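Local coordinates for protein putative lipase/esterase (PDB 3BXP) that probably hydrolyses carboxylic ester bonds, as a putative lipase or carboxylesterase of the alpha/beta-hydrolase superfamily, at residues B[155-160]-B[203-208]. Numbering follows the deposited sequence.
Sequences YPVIDL and ESVPPI. With PGR (R-1,2-propanediol), chain K.
Val205 meets the backbone of 155-160 with CG1, which its first torsion (chi1 -179°) sets anti to its own N, while CG2 lies beside that N; the two methyls thus straddle the approach to Tyr155 O. CG1 of Val205 sits 3.5 Å from Tyr155 O and 3.4 Å from Pro156 O, and CG2 of Val205 is also 3.5 Å from Tyr155 O. Val157 adds the apolar side of the contact: with CG2 held beside its backbone N (CG1 anti, chi1 172°), that methyl comes to 4.2 Å from Val205 CG1, the two branched side chains crossing at a slant. No hydrogen bond joins the segments, and Pro156 O is buried against the methyl without a polar partner. Farther along, Asn209 ties the two loops together, its OD1 accepting from the N atoms of Ile158 and Asp159 and its ND2 donating to Pro206 O. On the second-subunit side, Ile208 N gives a weak hydrogen bond (3.0 Å) to O1 of a propanediol, probably from the crystallisation liquor, which is also hydrogen-bonded to Gln215 NE2 of the second subunit. Tyr155 turns its ring away from Val205, to the residues of a likely nucleophile elbow around Ser117. With Val205 set against the backbone of 155-157, two loops following the neighbouring parallel strands 150-154 and 194-199 pack together beside the probable active site, an arrangement that fits the alpha/beta-hydrolase fold.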
ATOM      1  N   TYR B 155      -7.587   5.859  -6.255  1.00 19.75           N
ATOM      2  CA  TYR B 155      -8.826   5.916  -5.509  1.00 20.12           C
ATOM      3  C   TYR B 155      -9.991   5.263  -6.295  1.00 20.74           C
ATOM      4  O   TYR B 155     -11.038   5.883  -6.454  1.00 21.83           O
ATOM      5  CB  TYR B 155      -9.169   7.371  -5.123  1.00 20.69           C
ATOM      6  CG  TYR B 155      -8.928   8.429  -6.175  1.00 19.13           C
ATOM      7  CD1 TYR B 155      -7.668   8.874  -6.446  1.00 19.50           C
ATOM      8  CD2 TYR B 155      -9.967   9.001  -6.866  1.00 18.21           C
ATOM      9  CE1 TYR B 155      -7.438   9.881  -7.381  1.00 20.50           C
ATOM     10  CE2 TYR B 155      -9.763   9.996  -7.821  1.00 18.90           C
ATOM     11  CZ  TYR B 155      -8.510  10.418  -8.079  1.00 19.86           C
ATOM     12  OH  TYR B 155      -8.289  11.414  -8.988  1.00 21.85           O
ATOM     13  N   PRO B 156      -9.853   3.985  -6.678  1.00 20.37           N
ATOM     14  CA  PRO B 156     -10.877   3.439  -7.546  1.00 20.48           C
ATOM     15  C   PRO B 156     -12.124   3.031  -6.815  1.00 21.06           C
ATOM     16  O   PRO B 156     -12.044   2.549  -5.699  1.00 19.55           O
ATOM     17  CB  PRO B 156     -10.247   2.169  -8.034  1.00 18.54           C
ATOM     18  CG  PRO B 156      -9.387   1.733  -6.895  1.00 21.82           C
ATOM     19  CD  PRO B 156      -8.774   2.994  -6.442  1.00 19.29           C
ATOM     20  N   VAL B 157     -13.261   3.248  -7.452  1.00 20.83           N
ATOM     21  CA  VAL B 157     -14.474   2.514  -7.076  1.00 18.94           C
ATOM     22  C   VAL B 157     -14.296   1.086  -7.550  1.00 19.84           C
ATOM     23  O   VAL B 157     -13.928   0.842  -8.716  1.00 20.23           O
ATOM     24  CB  VAL B 157     -15.734   3.150  -7.660  1.00 16.47           C
ATOM     25  CG1 VAL B 157     -16.975   2.268  -7.413  1.00 18.26           C
ATOM     26  CG2 VAL B 157     -15.933   4.616  -7.149  1.00 20.03           C
ATOM     27  N   ILE B 158     -14.566   0.114  -6.677  1.00 20.81           N
ATOM     28  CA  ILE B 158     -14.296  -1.274  -6.985  1.00 19.46           C
ATOM     29  C   ILE B 158     -15.535  -2.123  -6.773  1.00 19.07           C
ATOM     30  O   ILE B 158     -15.823  -3.050  -7.558  1.00 21.64           O
ATOM     31  CB  ILE B 158     -13.163  -1.820  -6.075  1.00 20.88           C
ATOM     32  CG1 ILE B 158     -11.819  -1.156  -6.471  1.00 21.33           C
ATOM     33  CG2 ILE B 158     -13.077  -3.356  -6.072  1.00 22.97           C
ATOM     34  CD1 ILE B 158     -11.330  -1.457  -7.988  1.00 19.06           C
ATOM     35  N   ASP B 159     -16.235  -1.849  -5.683  1.00 18.10           N
ATOM     36  CA  ASP B 159     -17.427  -2.655  -5.296  1.00 17.11           C
ATOM     37  C   ASP B 159     -18.605  -1.740  -5.034  1.00 19.15           C
ATOM     38  O   ASP B 159     -18.588  -0.905  -4.099  1.00 22.23           O
ATOM     39  CB  ASP B 159     -17.056  -3.564  -4.129  1.00 18.75           C
ATOM     40  CG  ASP B 159     -18.188  -4.473  -3.669  1.00 18.30           C
ATOM     41  OD1 ASP B 159     -19.367  -4.245  -4.004  1.00 22.19           O
ATOM     42  OD2 ASP B 159     -17.870  -5.422  -2.889  1.00 20.21           O
ATOM     43  N   LEU B 160     -19.607  -1.846  -5.914  1.00 18.79           N
ATOM     44  CA  LEU B 160     -20.758  -0.949  -5.915  1.00 21.49           C
ATOM     45  C   LEU B 160     -21.697  -1.187  -4.749  1.00 24.51           C
ATOM     46  O   LEU B 160     -22.706  -0.499  -4.624  1.00 20.74           O
ATOM     47  CB  LEU B 160     -21.534  -1.018  -7.258  1.00 23.37           C
ATOM     48  CG  LEU B 160     -20.736  -0.655  -8.509  1.00 24.63           C
ATOM     49  CD1 LEU B 160     -21.651  -0.693  -9.749  1.00 22.56           C
ATOM     50  CD2 LEU B 160     -20.101   0.714  -8.368  1.00 20.82           C
ATOM     51  N   GLU B 203     -12.646  10.645   1.696  1.00 34.83           N
ATOM     52  CA  GLU B 203     -14.001  10.771   2.198  1.00 37.25           C
ATOM     53  C   GLU B 203     -15.005  10.725   1.040  1.00 38.21           C
ATOM     54  O   GLU B 203     -16.213  10.874   1.250  1.00 40.53           O
ATOM     55  CB  GLU B 203     -14.132  12.074   3.003  1.00 38.39           C
ATOM     56  N   SER B 204     -14.485  10.513  -0.166  1.00 34.14           N
ATOM     57  CA  SER B 204     -15.294  10.470  -1.404  1.00 31.38           C
ATOM     58  C   SER B 204     -15.493   9.038  -1.884  1.00 30.42           C
ATOM     59  O   SER B 204     -16.583   8.612  -2.189  1.00 33.20           O
ATOM     60  CB  SER B 204     -14.571  11.202  -2.526  1.00 31.60           C
ATOM     61  OG  SER B 204     -14.528  12.602  -2.299  1.00 36.46           O
ATOM     62  N   VAL B 205     -14.382   8.330  -1.976  1.00 25.98           N
ATOM     63  CA  VAL B 205     -14.351   6.908  -2.337  1.00 22.52           C
ATOM     64  C   VAL B 205     -13.860   6.134  -1.123  1.00 22.72           C
ATOM     65  O   VAL B 205     -12.709   6.282  -0.681  1.00 22.36           O
ATOM     66  CB  VAL B 205     -13.374   6.609  -3.544  1.00 22.37           C
ATOM     67  CG1 VAL B 205     -13.356   5.103  -3.930  1.00 21.12           C
ATOM     68  CG2 VAL B 205     -13.713   7.416  -4.762  1.00 24.01           C
ATOM     69  N   PRO B 206     -14.727   5.311  -0.557  1.00 24.50           N
ATOM     70  CA  PRO B 206     -14.323   4.521   0.628  1.00 25.25           C
ATOM     71  C   PRO B 206     -13.087   3.660   0.350  1.00 24.82           C
ATOM     72  O   PRO B 206     -13.065   2.938  -0.662  1.00 22.07           O
ATOM     73  CB  PRO B 206     -15.537   3.606   0.868  1.00 25.46           C
ATOM     74  CG  PRO B 206     -16.715   4.331   0.213  1.00 28.95           C
ATOM     75  CD  PRO B 206     -16.124   5.052  -0.971  1.00 26.32           C
ATOM     76  N   PRO B 207     -12.063   3.716   1.225  1.00 23.65           N
ATOM     77  CA  PRO B 207     -10.827   2.993   0.963  1.00 23.84           C
ATOM     78  C   PRO B 207     -10.977   1.480   0.937  1.00 21.33           C
ATOM     79  O   PRO B 207     -10.131   0.788   0.366  1.00 19.07           O
ATOM     80  CB  PRO B 207      -9.897   3.455   2.091  1.00 26.22           C
ATOM     81  CG  PRO B 207     -10.364   4.729   2.451  1.00 29.97           C
ATOM     82  CD  PRO B 207     -11.867   4.678   2.319  1.00 29.42           C
ATOM     83  N   ILE B 208     -12.081   0.974   1.496  1.00 18.22           N
ATOM     84  CA  ILE B 208     -12.314  -0.451   1.462  1.00 18.02           C
ATOM     85  C   ILE B 208     -12.332  -0.966   0.025  1.00 20.21           C
ATOM     86  O   ILE B 208     -12.119  -2.158  -0.245  1.00 20.30           O
ATOM     87  CB  ILE B 208     -13.643  -0.807   2.169  1.00 19.39           C
ATOM     88  CG1 ILE B 208     -13.702  -2.291   2.483  1.00 22.12           C
ATOM     89  CG2 ILE B 208     -14.790  -0.320   1.369  1.00 23.24           C
ATOM     90  CD1 ILE B 208     -12.652  -2.818   3.499  1.00 22.89           C
TER
HETATM   91  C1  PGR K 280     -12.337   1.908   4.790  1.00 35.18           C
HETATM   92  C2  PGR K 280     -12.602   1.040   6.026  1.00 29.87           C
HETATM   93  C3  PGR K 280     -13.338   1.829   7.113  1.00 36.15           C
HETATM   94  O1  PGR K 280     -13.475   2.137   3.904  1.00 31.94           O
HETATM   95  O2  PGR K 280     -13.343  -0.183   5.805  1.00 26.99           O